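Long-range contacts in 4'-phospho-dehydrooxetanocin synthase (Bacillus megaterium, PDB 5UL3), which catalyses the oxidative ring contraction of dAMP to an oxetane aldehyde in oxetanocin A biosynthesis, using cobalamin and radical S-adenosylmethionine chemistry: residues A[24-28]-A[291-295]; A[53-58]-A[148-152]; A[460-465]-A[513-518]; A[476-480]-A[552-556]; A[566-570]-A[581-586]. All coordinates share one frame; numbering follows the deposited sequence.

Contact 1 of 5, residues A[24-28]-A[291-295]; sequences IWLKP and SLDIL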
# COMPACT_ATOMS: atom_id res chain seq x y z
N ILE A 24 -19.62 -6.04 -13.40
CA ILE A 24 -18.62 -4.98 -13.41
C ILE A 24 -17.19 -5.50 -13.49
O ILE A 24 -16.26 -4.70 -13.66
CB ILE A 24 -18.79 -4.06 -12.18
CG1 ILE A 24 -18.64 -4.85 -10.88
CG2 ILE A 24 -20.14 -3.39 -12.24
CD1 ILE A 24 -18.69 -3.97 -9.61
N TRP A 25 -16.98 -6.82 -13.42
CA TRP A 25 -15.66 -7.39 -13.63
C TRP A 25 -15.30 -7.56 -15.09
O TRP A 25 -14.13 -7.77 -15.41
CB TRP A 25 -15.56 -8.74 -12.93
CG TRP A 25 -16.74 -9.58 -13.22
CD1 TRP A 25 -16.90 -10.44 -14.27
CD2 TRP A 25 -17.96 -9.62 -12.47
NE1 TRP A 25 -18.14 -11.02 -14.22
CE2 TRP A 25 -18.81 -10.53 -13.13
CE3 TRP A 25 -18.41 -8.99 -11.32
CZ2 TRP A 25 -20.08 -10.83 -12.66
CZ3 TRP A 25 -19.67 -9.27 -10.85
CH2 TRP A 25 -20.50 -10.19 -11.52
N LEU A 26 -16.27 -7.52 -16.00
CA LEU A 26 -15.94 -7.70 -17.40
C LEU A 26 -15.27 -6.45 -17.95
O LEU A 26 -15.59 -5.33 -17.55
CB LEU A 26 -17.20 -8.01 -18.22
CG LEU A 26 -18.02 -9.23 -17.79
CD1 LEU A 26 -19.35 -9.25 -18.55
CD2 LEU A 26 -17.20 -10.51 -18.03
N LYS A 27 -14.34 -6.66 -18.87
CA LYS A 27 -13.68 -5.55 -19.54
C LYS A 27 -14.63 -4.90 -20.53
O LYS A 27 -15.58 -5.53 -21.01
CB LYS A 27 -12.42 -6.06 -20.25
CG LYS A 27 -11.72 -7.19 -19.48
CD LYS A 27 -10.31 -7.43 -19.99
CE LYS A 27 -9.46 -8.12 -18.92
NZ LYS A 27 -8.01 -8.07 -19.26
N PRO A 28 -14.41 -3.62 -20.86
CA PRO A 28 -15.38 -2.91 -21.71
C PRO A 28 -15.59 -3.56 -23.07
O PRO A 28 -16.70 -3.47 -23.61
CB PRO A 28 -14.79 -1.50 -21.81
CG PRO A 28 -14.02 -1.33 -20.52
CD PRO A 28 -13.40 -2.70 -20.29
N SER A 291 -11.27 0.33 -11.41
CA SER A 291 -11.66 -0.56 -12.49
C SER A 291 -11.27 -1.99 -12.13
O SER A 291 -10.23 -2.23 -11.53
CB SER A 291 -10.99 -0.13 -13.80
OG SER A 291 -11.49 1.15 -14.21
N LEU A 292 -12.11 -2.95 -12.52
CA LEU A 292 -11.92 -4.34 -12.08
C LEU A 292 -11.53 -5.28 -13.22
O LEU A 292 -11.62 -6.51 -13.06
CB LEU A 292 -13.18 -4.83 -11.37
CG LEU A 292 -13.56 -4.01 -10.13
CD1 LEU A 292 -14.90 -4.44 -9.55
CD2 LEU A 292 -12.47 -4.09 -9.06
N ASP A 293 -11.04 -4.72 -14.34
CA ASP A 293 -10.65 -5.50 -15.52
C ASP A 293 -9.71 -6.66 -15.17
O ASP A 293 -9.78 -7.74 -15.78
CB ASP A 293 -9.94 -4.61 -16.54
CG ASP A 293 -10.80 -3.43 -17.01
OD1 ASP A 293 -11.68 -2.97 -16.27
OD2 ASP A 293 -10.55 -2.99 -18.15
N ILE A 294 -8.78 -6.43 -14.24
CA ILE A 294 -7.73 -7.42 -13.93
C ILE A 294 -8.16 -8.39 -12.85
O ILE A 294 -7.43 -9.36 -12.57
CB ILE A 294 -6.43 -6.68 -13.53
CG1 ILE A 294 -6.11 -5.55 -14.52
CG2 ILE A 294 -5.22 -7.62 -13.49
CD1 ILE A 294 -5.81 -6.02 -15.94
N LEU A 295 -9.33 -8.20 -12.25
CA LEU A 295 -9.68 -8.93 -11.04
C LEU A 295 -9.73 -10.44 -11.28
O LEU A 295 -9.22 -11.22 -10.46
CB LEU A 295 -11.02 -8.42 -10.50
CG LEU A 295 -11.37 -9.03 -9.14
CD1 LEU A 295 -10.28 -8.70 -8.12
CD2 LEU A 295 -12.74 -8.56 -8.65
O HOH W 1 -14.85 -2.19 -13.40
O HOH W 2 -12.00 -9.32 -14.22
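The two irregular backbones run close at two points, the CA of Trp25 lying 5.1 Å from the CA of Leu292 and the CA of Lys27 5.0 Å from the CA of Asp293. At one end of this approach Ile24 and Leu292 lie side by side and point the same way, with CD1 of Ile24 3.8 Å from CD1 of Leu292. Ile24 holds CG1 between its backbone N and carbonyl carbon (chi1 60°), which brings the end of its longer branch beside that methyl. Branched aliphatic residues suit this patch, since both also pack on helix 335-351. Trp25 turns its indole elsewhere, stacking on His351 and meeting Phe352 edge to face.

At the other end Pro28, at the start of helix 28-39, sets CD 3.6 Å from OD2 of Asp293, the two side chains crossing at about a right angle. That carboxylate has its strong partner in Arg148 of helix 138-149, with which it forms a salt bridge. Lys27, the N-cap residue of helix 28-39, lays its extended chain over the turn from Leu292 to Leu295, and CE comes 3.2 Å from O of Asp293.

Water mediates where the chains do not bond directly: one molecule donates to O of Ile24 (2.9 Å) and accepts from N of Leu292 (3.0 Å). The contact thus joins the loop between the first two helices to the lead-in of helix 295-300 through hydrocarbon and water, while the charge of Asp293 is probably balanced mainly by Arg148.

Contact 2 of 5, residues A[53-58]-A[148-152]; sequences SGETDN and RKEQL. With EDO (1,2-ethanediol), chain N.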
# COMPACT_ATOMS: atom_id res chain seq x y z
N SER A 53 -19.25 3.48 -22.40
CA SER A 53 -18.38 4.26 -21.51
C SER A 53 -19.09 4.37 -20.17
O SER A 53 -20.13 3.75 -19.95
CB SER A 53 -18.05 5.63 -22.12
OG SER A 53 -17.05 6.30 -21.35
N GLY A 54 -18.55 5.19 -19.26
CA GLY A 54 -19.07 5.22 -17.90
C GLY A 54 -18.59 3.97 -17.17
O GLY A 54 -17.84 3.17 -17.70
N GLU A 55 -19.04 3.82 -15.92
CA GLU A 55 -18.66 2.67 -15.10
C GLU A 55 -19.70 2.48 -14.00
O GLU A 55 -20.43 3.41 -13.65
CB GLU A 55 -17.25 2.85 -14.51
CG GLU A 55 -17.04 4.19 -13.81
CD GLU A 55 -17.68 4.25 -12.42
OE1 GLU A 55 -17.63 3.24 -11.68
OE2 GLU A 55 -18.24 5.29 -12.07
N THR A 56 -19.73 1.25 -13.45
CA THR A 56 -20.70 0.82 -12.43
C THR A 56 -22.07 1.48 -12.56
O THR A 56 -22.85 1.11 -13.45
CB THR A 56 -20.15 1.01 -10.99
OG1 THR A 56 -19.96 2.39 -10.67
CG2 THR A 56 -18.82 0.26 -10.83
N ASP A 57 -22.39 2.45 -11.71
CA ASP A 57 -23.74 3.01 -11.65
C ASP A 57 -23.99 4.12 -12.67
O ASP A 57 -24.99 4.83 -12.54
CB ASP A 57 -24.06 3.51 -10.24
CG ASP A 57 -23.21 4.71 -9.82
OD1 ASP A 57 -22.22 5.06 -10.50
OD2 ASP A 57 -23.55 5.30 -8.77
N ASN A 58 -23.13 4.26 -13.68
CA ASN A 58 -23.38 5.26 -14.71
C ASN A 58 -22.96 4.75 -16.08
O ASN A 58 -22.86 5.54 -17.04
CB ASN A 58 -22.65 6.59 -14.37
CG ASN A 58 -21.16 6.41 -14.17
OD1 ASN A 58 -20.39 6.28 -15.13
ND2 ASN A 58 -20.74 6.41 -12.90
N ARG A 148 -13.16 6.66 -17.25
CA ARG A 148 -14.40 6.07 -17.74
C ARG A 148 -15.62 6.81 -17.22
O ARG A 148 -16.58 7.04 -17.97
CB ARG A 148 -14.47 4.57 -17.37
CG ARG A 148 -13.43 3.75 -18.10
CD ARG A 148 -13.48 2.28 -17.69
NE ARG A 148 -12.55 1.48 -18.47
CZ ARG A 148 -12.15 0.25 -18.12
NH1 ARG A 148 -12.60 -0.30 -16.99
NH2 ARG A 148 -11.30 -0.41 -18.88
N LYS A 149 -15.62 7.18 -15.93
CA LYS A 149 -16.78 7.87 -15.39
C LYS A 149 -16.97 9.23 -16.03
O LYS A 149 -18.10 9.63 -16.33
CB LYS A 149 -16.67 8.01 -13.87
CG LYS A 149 -17.87 8.74 -13.25
CD LYS A 149 -17.78 8.78 -11.71
CE LYS A 149 -19.07 9.38 -11.09
NZ LYS A 149 -19.38 8.78 -9.74
N GLU A 150 -15.88 9.94 -16.30
CA GLU A 150 -15.96 11.20 -17.03
C GLU A 150 -16.18 11.01 -18.54
O GLU A 150 -16.39 11.99 -19.26
CB GLU A 150 -14.69 12.02 -16.80
CG GLU A 150 -14.55 12.53 -15.37
CD GLU A 150 -15.51 13.67 -15.06
OE1 GLU A 150 -15.99 14.35 -15.99
OE2 GLU A 150 -15.78 13.87 -13.85
N GLN A 151 -16.16 9.76 -19.00
CA GLN A 151 -16.29 9.38 -20.40
C GLN A 151 -15.31 10.16 -21.27
O GLN A 151 -15.66 10.71 -22.31
CB GLN A 151 -17.74 9.54 -20.88
CG GLN A 151 -18.73 8.85 -19.93
CD GLN A 151 -20.11 8.61 -20.54
OE1 GLN A 151 -20.29 8.70 -21.75
NE2 GLN A 151 -21.09 8.31 -19.69
N LEU A 152 -14.05 10.18 -20.83
CA LEU A 152 -12.99 10.91 -21.52
C LEU A 152 -12.18 10.04 -22.46
O LEU A 152 -11.58 10.57 -23.41
CB LEU A 152 -12.05 11.57 -20.49
CG LEU A 152 -12.66 12.70 -19.65
CD1 LEU A 152 -11.70 13.10 -18.55
CD2 LEU A 152 -13.04 13.91 -20.50
C1 EDO N . -16.96 17.09 -12.56
O1 EDO N . -16.93 15.74 -12.07
C2 EDO N . -17.93 17.15 -13.73
O2 EDO N . -17.74 16.00 -14.58
O HOH W 3 -19.57 5.63 -9.85
O HOH W 4 -20.48 8.34 -16.85
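The carbonyl oxygen of Arg148 is approached by two N-H groups: N of Gly54 reaches it across the contact in a weak, bent bond (3.0 Å, 123° at the hydrogen), and N of Gln151 bonds to it from within its own segment. The latter bond belongs to the Schellman motif that ends helix 138-149 of the cobalamin-binding Rossmann domain, Gln151 taking a positive phi. Gly54 also has a positive phi, a conformation glycine takes easily, and a side chain there would run into O of Asn58 in the same loop.

Lys149, the residue after Arg148, stretches its methylenes across the loop. Asn58 crosses them at about a right angle, with ND2 3.7 Å from CG of Lys149, and OE2 of Glu55 lies 3.5 Å from CD of Lys149. Glu55 reaches this place by setting CG between its backbone N and carbonyl carbon (chi1 50°) and bending beyond. Its OE2 accepts from ND2 of Asn58 (2.9 Å), the donor standing above the carboxylate plane. The ammonium of Lys149 stops short of a salt bridge, a water linking it to Glu55 and Asp57 instead. OE1 of Gln151 bonds to Tyr62 in the N-terminal sheet. A second water sits in the seam, accepting from NE2 of Gln151 and donating to O of Lys149 and, at 2.7 Å, to OD1 of Asn58.

Contact 3 of 5, residues A[460-465]-A[513-518]; sequences RLVSAL and LYDKLL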
# COMPACT_ATOMS: atom_id res chain seq x y z
N ARG A 460 -2.35 -1.13 24.06
CA ARG A 460 -3.25 -1.71 25.06
C ARG A 460 -4.71 -1.56 24.64
O ARG A 460 -5.50 -2.51 24.70
CB ARG A 460 -2.97 -1.02 26.40
CG ARG A 460 -3.53 -1.67 27.64
CD ARG A 460 -3.14 -0.88 28.90
NE ARG A 460 -1.72 -0.99 29.24
CZ ARG A 460 -1.07 -0.12 30.01
NH1 ARG A 460 -1.70 0.94 30.52
NH2 ARG A 460 0.21 -0.31 30.27
N LEU A 461 -5.10 -0.35 24.22
CA LEU A 461 -6.48 -0.09 23.85
C LEU A 461 -6.90 -0.89 22.61
O LEU A 461 -7.98 -1.49 22.59
CB LEU A 461 -6.68 1.42 23.63
CG LEU A 461 -6.51 2.26 24.89
CD1 LEU A 461 -6.31 3.76 24.57
CD2 LEU A 461 -7.73 2.09 25.82
N VAL A 462 -6.08 -0.88 21.57
CA VAL A 462 -6.47 -1.57 20.34
C VAL A 462 -6.49 -3.08 20.56
O VAL A 462 -7.42 -3.77 20.12
CB VAL A 462 -5.54 -1.20 19.17
CG1 VAL A 462 -5.92 -2.04 17.92
CG2 VAL A 462 -5.68 0.32 18.85
N SER A 463 -5.48 -3.61 21.25
CA SER A 463 -5.45 -5.07 21.45
C SER A 463 -6.60 -5.53 22.34
O SER A 463 -7.17 -6.60 22.10
CB SER A 463 -4.10 -5.51 22.01
OG SER A 463 -3.82 -4.94 23.28
N ALA A 464 -7.00 -4.72 23.33
CA ALA A 464 -8.12 -5.09 24.18
C ALA A 464 -9.42 -5.22 23.40
O ALA A 464 -10.33 -5.93 23.85
CB ALA A 464 -8.29 -4.07 25.33
N LEU A 465 -9.54 -4.56 22.25
CA LEU A 465 -10.73 -4.70 21.42
C LEU A 465 -10.69 -5.94 20.52
O LEU A 465 -11.63 -6.12 19.74
CB LEU A 465 -10.92 -3.45 20.57
CG LEU A 465 -11.10 -2.18 21.40
CD1 LEU A 465 -11.05 -0.95 20.49
CD2 LEU A 465 -12.43 -2.23 22.14
N LEU A 513 -14.05 1.19 30.61
CA LEU A 513 -13.00 0.43 29.95
C LEU A 513 -11.75 1.28 29.77
O LEU A 513 -10.63 0.84 30.06
CB LEU A 513 -13.50 -0.08 28.60
CG LEU A 513 -12.45 -0.81 27.76
CD1 LEU A 513 -11.95 -2.03 28.51
CD2 LEU A 513 -13.04 -1.19 26.40
N TYR A 514 -11.93 2.51 29.27
CA TYR A 514 -10.82 3.43 29.09
C TYR A 514 -10.07 3.67 30.40
O TYR A 514 -8.85 3.57 30.45
CB TYR A 514 -11.33 4.75 28.52
CG TYR A 514 -10.27 5.78 28.22
CD1 TYR A 514 -9.52 5.71 27.04
CD2 TYR A 514 -10.03 6.84 29.08
CE1 TYR A 514 -8.55 6.66 26.75
CE2 TYR A 514 -9.07 7.79 28.80
CZ TYR A 514 -8.33 7.70 27.65
OH TYR A 514 -7.38 8.65 27.37
N ASP A 515 -10.81 4.01 31.46
CA ASP A 515 -10.16 4.32 32.73
C ASP A 515 -9.39 3.12 33.27
O ASP A 515 -8.28 3.26 33.79
CB ASP A 515 -11.19 4.80 33.75
CG ASP A 515 -11.65 6.22 33.49
OD1 ASP A 515 -10.88 6.99 32.89
OD2 ASP A 515 -12.78 6.56 33.90
N LYS A 516 -9.95 1.92 33.14
CA LYS A 516 -9.29 0.73 33.67
C LYS A 516 -8.02 0.40 32.89
O LYS A 516 -7.00 0.02 33.48
CB LYS A 516 -10.25 -0.45 33.67
CG LYS A 516 -11.21 -0.45 34.86
CD LYS A 516 -12.26 -1.54 34.71
CE LYS A 516 -13.26 -1.56 35.86
NZ LYS A 516 -12.70 -2.22 37.08
N LEU A 517 -8.04 0.55 31.56
CA LEU A 517 -6.84 0.25 30.78
C LEU A 517 -5.75 1.30 30.98
O LEU A 517 -4.57 0.97 30.80
CB LEU A 517 -7.19 0.11 29.30
CG LEU A 517 -7.93 -1.20 28.97
CD1 LEU A 517 -8.49 -1.17 27.56
CD2 LEU A 517 -7.01 -2.38 29.16
N LEU A 518 -6.09 2.53 31.36
CA LEU A 518 -5.04 3.51 31.60
C LEU A 518 -4.48 3.43 33.01
O LEU A 518 -3.27 3.62 33.20
CB LEU A 518 -5.56 4.92 31.34
CG LEU A 518 -5.24 5.50 29.96
CD1 LEU A 518 -6.05 4.75 28.89
CD2 LEU A 518 -5.56 6.99 29.95
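Leu517 fills the middle of this helix-helix contact, its CD1 3.7 Å from CB of Ala464 and 3.8 Å from CD2 of Leu461. The small alanine leaves room for that branch, while Leu461 crosses Leu517 at a slant and carries the same CD2 on to the ring of Tyr514, 4.2 Å from its CD1. The ring has CD1 of Leu518 over one face. Just past the end of helix 452-464, CD2 of Leu465 meets CD2 of Leu513 at 4.4 Å.

The polar edge belongs to Arg460. Its chain slides past Leu517 in the opposite direction, CG lying 3.9 Å from CD2 of Leu517, and a bend at chi3 (-71°) turns the guanidinium toward the backbone of Leu517. NH1 donates to O of Leu517 at 2.9 Å, meeting the oxygen nearly along the C=O axis (165°) and tilted from the guanidinium plane. Since Leu517 lies in the last turn of helix 510-519, the cation would probably be favoured by the partial negative charge of that helix end. NH2 serves the neighbouring loop at O of Asp497.

The axes of segments 460-464 and 513-518 approach to 10.6 Å, with 123° between their N-to-C directions. Helix 452-464 belongs to the crossover between parallel strands 432-436 and 470-473 of the partial TIM barrel; helix 410-426 packs on Leu465, Leu513 and Tyr514, and helix 521-527 closes over Arg460 and Leu517.

Contact 4 of 5, residues A[476-480]-A[552-556]; sequences FDQLM and YSRMV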
# COMPACT_ATOMS: atom_id res chain seq x y z
N PHE A 476 17.41 1.37 14.61
CA PHE A 476 18.63 2.12 14.36
C PHE A 476 18.36 3.32 13.47
O PHE A 476 17.63 3.22 12.48
CB PHE A 476 19.68 1.22 13.69
CG PHE A 476 20.03 -0.01 14.48
CD1 PHE A 476 20.89 0.07 15.58
CD2 PHE A 476 19.54 -1.26 14.11
CE1 PHE A 476 21.23 -1.06 16.30
CE2 PHE A 476 19.89 -2.40 14.84
CZ PHE A 476 20.74 -2.30 15.93
N ASP A 477 18.94 4.48 13.81
CA ASP A 477 18.92 5.59 12.87
C ASP A 477 20.26 6.32 12.94
O ASP A 477 20.93 6.32 13.97
CB ASP A 477 17.76 6.57 13.10
CG ASP A 477 17.91 7.41 14.37
OD1 ASP A 477 17.89 6.83 15.47
OD2 ASP A 477 17.97 8.66 14.25
N GLN A 478 20.63 6.93 11.81
CA GLN A 478 22.00 7.35 11.58
C GLN A 478 22.43 8.51 12.48
O GLN A 478 23.62 8.66 12.74
CB GLN A 478 22.19 7.72 10.11
CG GLN A 478 22.19 6.52 9.15
CD GLN A 478 20.80 6.10 8.68
OE1 GLN A 478 19.78 6.57 9.19
NE2 GLN A 478 20.76 5.22 7.69
N LEU A 479 21.49 9.30 12.97
CA LEU A 479 21.85 10.43 13.82
C LEU A 479 21.89 10.08 15.30
O LEU A 479 22.16 10.96 16.12
CB LEU A 479 20.89 11.60 13.59
CG LEU A 479 20.89 12.10 12.14
CD1 LEU A 479 19.95 13.29 11.93
CD2 LEU A 479 22.32 12.46 11.72
N MET A 480 21.66 8.82 15.66
CA MET A 480 21.68 8.41 17.06
C MET A 480 23.10 8.44 17.61
O MET A 480 24.02 7.89 17.00
CB MET A 480 21.11 7.00 17.22
CG MET A 480 20.96 6.55 18.68
SD MET A 480 20.56 4.78 18.80
CE MET A 480 18.94 4.75 17.98
N TYR A 552 14.37 14.17 7.45
CA TYR A 552 15.51 13.46 8.02
C TYR A 552 16.74 13.56 7.14
O TYR A 552 17.86 13.69 7.64
CB TYR A 552 15.15 11.99 8.29
CG TYR A 552 16.07 11.31 9.29
CD1 TYR A 552 17.26 10.71 8.87
CD2 TYR A 552 15.76 11.26 10.64
CE1 TYR A 552 18.11 10.08 9.77
CE2 TYR A 552 16.61 10.64 11.55
CZ TYR A 552 17.78 10.05 11.11
OH TYR A 552 18.64 9.44 11.99
N SER A 553 16.57 13.49 5.81
CA SER A 553 17.73 13.65 4.93
C SER A 553 18.34 15.04 5.10
O SER A 553 19.57 15.19 5.13
CB SER A 553 17.36 13.41 3.47
OG SER A 553 16.48 14.39 2.95
N ARG A 554 17.50 16.06 5.27
CA ARG A 554 18.04 17.40 5.48
C ARG A 554 18.68 17.54 6.86
O ARG A 554 19.66 18.28 7.00
CB ARG A 554 16.94 18.44 5.27
CG ARG A 554 16.35 18.37 3.87
CD ARG A 554 15.47 19.56 3.53
NE ARG A 554 14.24 19.60 4.32
CZ ARG A 554 13.12 18.95 4.01
NH1 ARG A 554 13.06 18.18 2.92
NH2 ARG A 554 12.05 19.07 4.78
N MET A 555 18.16 16.84 7.87
CA MET A 555 18.83 16.79 9.17
C MET A 555 20.21 16.17 9.04
O MET A 555 21.17 16.63 9.68
CB MET A 555 17.99 16.01 10.18
CG MET A 555 16.67 16.65 10.52
SD MET A 555 15.44 15.49 11.19
CE MET A 555 16.29 14.79 12.60
N VAL A 556 20.33 15.12 8.23
CA VAL A 556 21.62 14.49 8.02
C VAL A 556 22.56 15.43 7.28
O VAL A 556 23.72 15.60 7.65
CB VAL A 556 21.45 13.16 7.26
CG1 VAL A 556 22.79 12.67 6.71
CG2 VAL A 556 20.84 12.13 8.18
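The phenol oxygen of Tyr552 makes the tight end of the contact, wedged between a carboxylate and a backbone N-H. OH donates to OD2 of Asp477 in a very short bond of 2.5 Å, OD2 lying at the ring edge, in its plane, while the carboxylate is turned 66° from the ring. The same OH accepts from N of Leu479 (3.0 Å, 159°). Asp477 is itself held by two further partners through OD1, a salt bridge from Arg445 and a hydrogen bond from Gln442, so its rotation is well fixed. Tyr552 suits the place because a flat ring can span from its helix to the loop and still end in a group that both donates and accepts; with CG anti to the backbone N (chi1 -161°) it points across to the loop.

That loop contains a type I beta turn, from Asp477 to Met480, which follows strand 470-473 of the partial TIM barrel and meets helix 551-563 here. Gln478, in the turn, bonds through NE2 to O of Met544, next to Glu545, which binds S-adenosylmethionine; OE1 of Gln478 is buried 3.9 Å from CE1 of Tyr552 and has no partner in the model.

The side chain of Leu479 leads outward by apolar packing. Its CD1 stands 4.0 Å above one face of the Tyr552 ring, offset toward the rim, and CD2 lies 3.9 Å from CG2 of buried Val556. The looser, more solvent-facing side is at Met555, partly exposed, whose CB lies 3.8 Å from CD1 of Leu479.

Contact 5 of 5, residues A[566-570]-A[581-586]; sequences NLIMN and YATSFV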
# COMPACT_ATOMS: atom_id res chain seq x y z
N ASN A 566 31.39 13.34 6.36
CA ASN A 566 30.60 12.84 5.24
C ASN A 566 29.81 11.61 5.69
O ASN A 566 30.40 10.60 6.07
CB ASN A 566 31.49 12.52 4.04
CG ASN A 566 31.54 13.66 3.03
OD1 ASN A 566 31.06 14.76 3.30
ND2 ASN A 566 32.10 13.38 1.86
N LEU A 567 28.48 11.72 5.65
CA LEU A 567 27.60 10.63 6.03
C LEU A 567 26.84 10.03 4.86
O LEU A 567 26.60 8.82 4.85
CB LEU A 567 26.59 11.10 7.08
CG LEU A 567 27.16 11.58 8.42
CD1 LEU A 567 26.07 12.18 9.30
CD2 LEU A 567 27.87 10.45 9.15
N ILE A 568 26.47 10.83 3.87
CA ILE A 568 25.73 10.34 2.71
C ILE A 568 26.73 9.90 1.65
O ILE A 568 27.48 10.72 1.10
CB ILE A 568 24.78 11.42 2.16
CG1 ILE A 568 23.81 11.87 3.25
CG2 ILE A 568 24.02 10.88 0.95
CD1 ILE A 568 22.85 12.96 2.81
N MET A 569 26.73 8.60 1.35
CA MET A 569 27.65 8.02 0.38
C MET A 569 27.19 8.35 -1.05
O MET A 569 26.31 9.19 -1.26
CB MET A 569 27.77 6.52 0.62
CG MET A 569 28.09 6.16 2.07
SD MET A 569 29.48 7.11 2.74
CE MET A 569 30.81 6.55 1.68
N ASN A 570 27.79 7.69 -2.04
CA ASN A 570 27.51 7.95 -3.45
C ASN A 570 27.69 9.44 -3.77
O ASN A 570 26.97 10.02 -4.59
CB ASN A 570 26.11 7.45 -3.84
CG ASN A 570 25.89 7.41 -5.35
OD1 ASN A 570 26.83 7.54 -6.14
ND2 ASN A 570 24.63 7.23 -5.76
N TYR A 581 18.70 7.62 -0.20
CA TYR A 581 20.12 7.81 0.00
C TYR A 581 20.71 6.59 0.69
O TYR A 581 20.01 5.84 1.38
CB TYR A 581 20.38 9.04 0.87
CG TYR A 581 19.93 10.36 0.29
CD1 TYR A 581 20.73 11.06 -0.61
CD2 TYR A 581 18.71 10.92 0.66
CE1 TYR A 581 20.33 12.27 -1.13
CE2 TYR A 581 18.30 12.14 0.14
CZ TYR A 581 19.12 12.81 -0.75
OH TYR A 581 18.72 14.03 -1.27
N ALA A 582 22.00 6.38 0.48
CA ALA A 582 22.79 5.43 1.25
C ALA A 582 23.62 6.25 2.24
O ALA A 582 24.41 7.10 1.83
CB ALA A 582 23.67 4.57 0.34
N THR A 583 23.41 6.01 3.54
CA THR A 583 23.87 6.91 4.58
C THR A 583 24.58 6.15 5.69
O THR A 583 24.07 5.13 6.17
CB THR A 583 22.69 7.70 5.19
OG1 THR A 583 21.85 8.20 4.14
CG2 THR A 583 23.19 8.86 6.07
N SER A 584 25.74 6.65 6.11
CA SER A 584 26.48 6.07 7.23
C SER A 584 26.01 6.69 8.54
O SER A 584 25.33 7.72 8.57
CB SER A 584 27.98 6.28 7.05
OG SER A 584 28.46 5.65 5.87
N PHE A 585 26.39 6.05 9.64
CA PHE A 585 25.98 6.49 10.97
C PHE A 585 27.00 7.45 11.55
O PHE A 585 28.21 7.24 11.42
CB PHE A 585 25.84 5.29 11.92
CG PHE A 585 24.62 4.44 11.65
CD1 PHE A 585 24.50 3.70 10.49
CD2 PHE A 585 23.60 4.38 12.59
CE1 PHE A 585 23.37 2.92 10.24
CE2 PHE A 585 22.46 3.61 12.36
CZ PHE A 585 22.36 2.87 11.18
N VAL A 586 26.51 8.50 12.22
CA VAL A 586 27.40 9.47 12.85
C VAL A 586 28.12 8.84 14.04
O VAL A 586 29.24 9.26 14.39
CB VAL A 586 26.62 10.73 13.26
CG1 VAL A 586 25.76 10.48 14.50
CG2 VAL A 586 27.58 11.89 13.49
O HOH W 5 23.48 8.13 -1.37
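Ile568 lays its CG2 methyl against the ring of Tyr581, 3.6 Å from CD1 of Tyr581, the two side chains crossing at a slant. With chi1 at -58° this methyl is anti to the backbone N, and the other branch, CG1, runs beside Thr583, 4.2 Å from its CG2. A beta-branched residue fits here because each arm finds a different neighbour; Ile568 also rests on Val556 and Gln557 of helix 551-563.

The backbones are fastened by two bonds: N of Ser584 gives an almost straight one to O of Leu567 (2.7 Å, 174°), and N of Met569 reaches O of Ala582 (2.8 Å). These flank Ile568 and Thr583, a non-hydrogen-bonded antiparallel pair, and make a single beta bridge where the loop between helix 551-563 and helix 588-617 doubles back on itself. CA of Thr583 adds a CH...O contact to O of Leu567 at 3.3 Å. The N-H groups of Leu567 and Ile568 turn the other way, both to OE2 of Glu560, which pins this bend to the helix.

Leu567 is buried and sends CD2 to the far end of the other segment, 3.9 Å from CA of Val586. Close to this methyl, O of Ser584 is shut in by the contact with no polar partner in the model, CD2 of Leu567 being 3.8 Å away. Exposed Met569 and Ala582 border the solvent side, where a water accepts from N of Ala582. Thr583 and Phe585 meanwhile pack on Gln478.

From the N terminus, contact 1 closes the longest loop, returning 291-295 to the loop between helices 7-21 and 28-39. Contact 2 lies within it, joining the N-terminal sheet to the end of helix 138-149 in the Rossmann domain; the two touch through Arg148 and Asp293. Contact 3 opens later, in the partial TIM barrel, and its segments alternate with those of contact 4, so these loops cross although their centres are 34 Å apart. Contact 4 joins the loop after strand 470-473 to helix 551-563. Contact 5 follows in series, closing the short loop between helices 551-563 and 588-617, and O of Gln478 and N of Val586 probably form a hydrogen bond between the two.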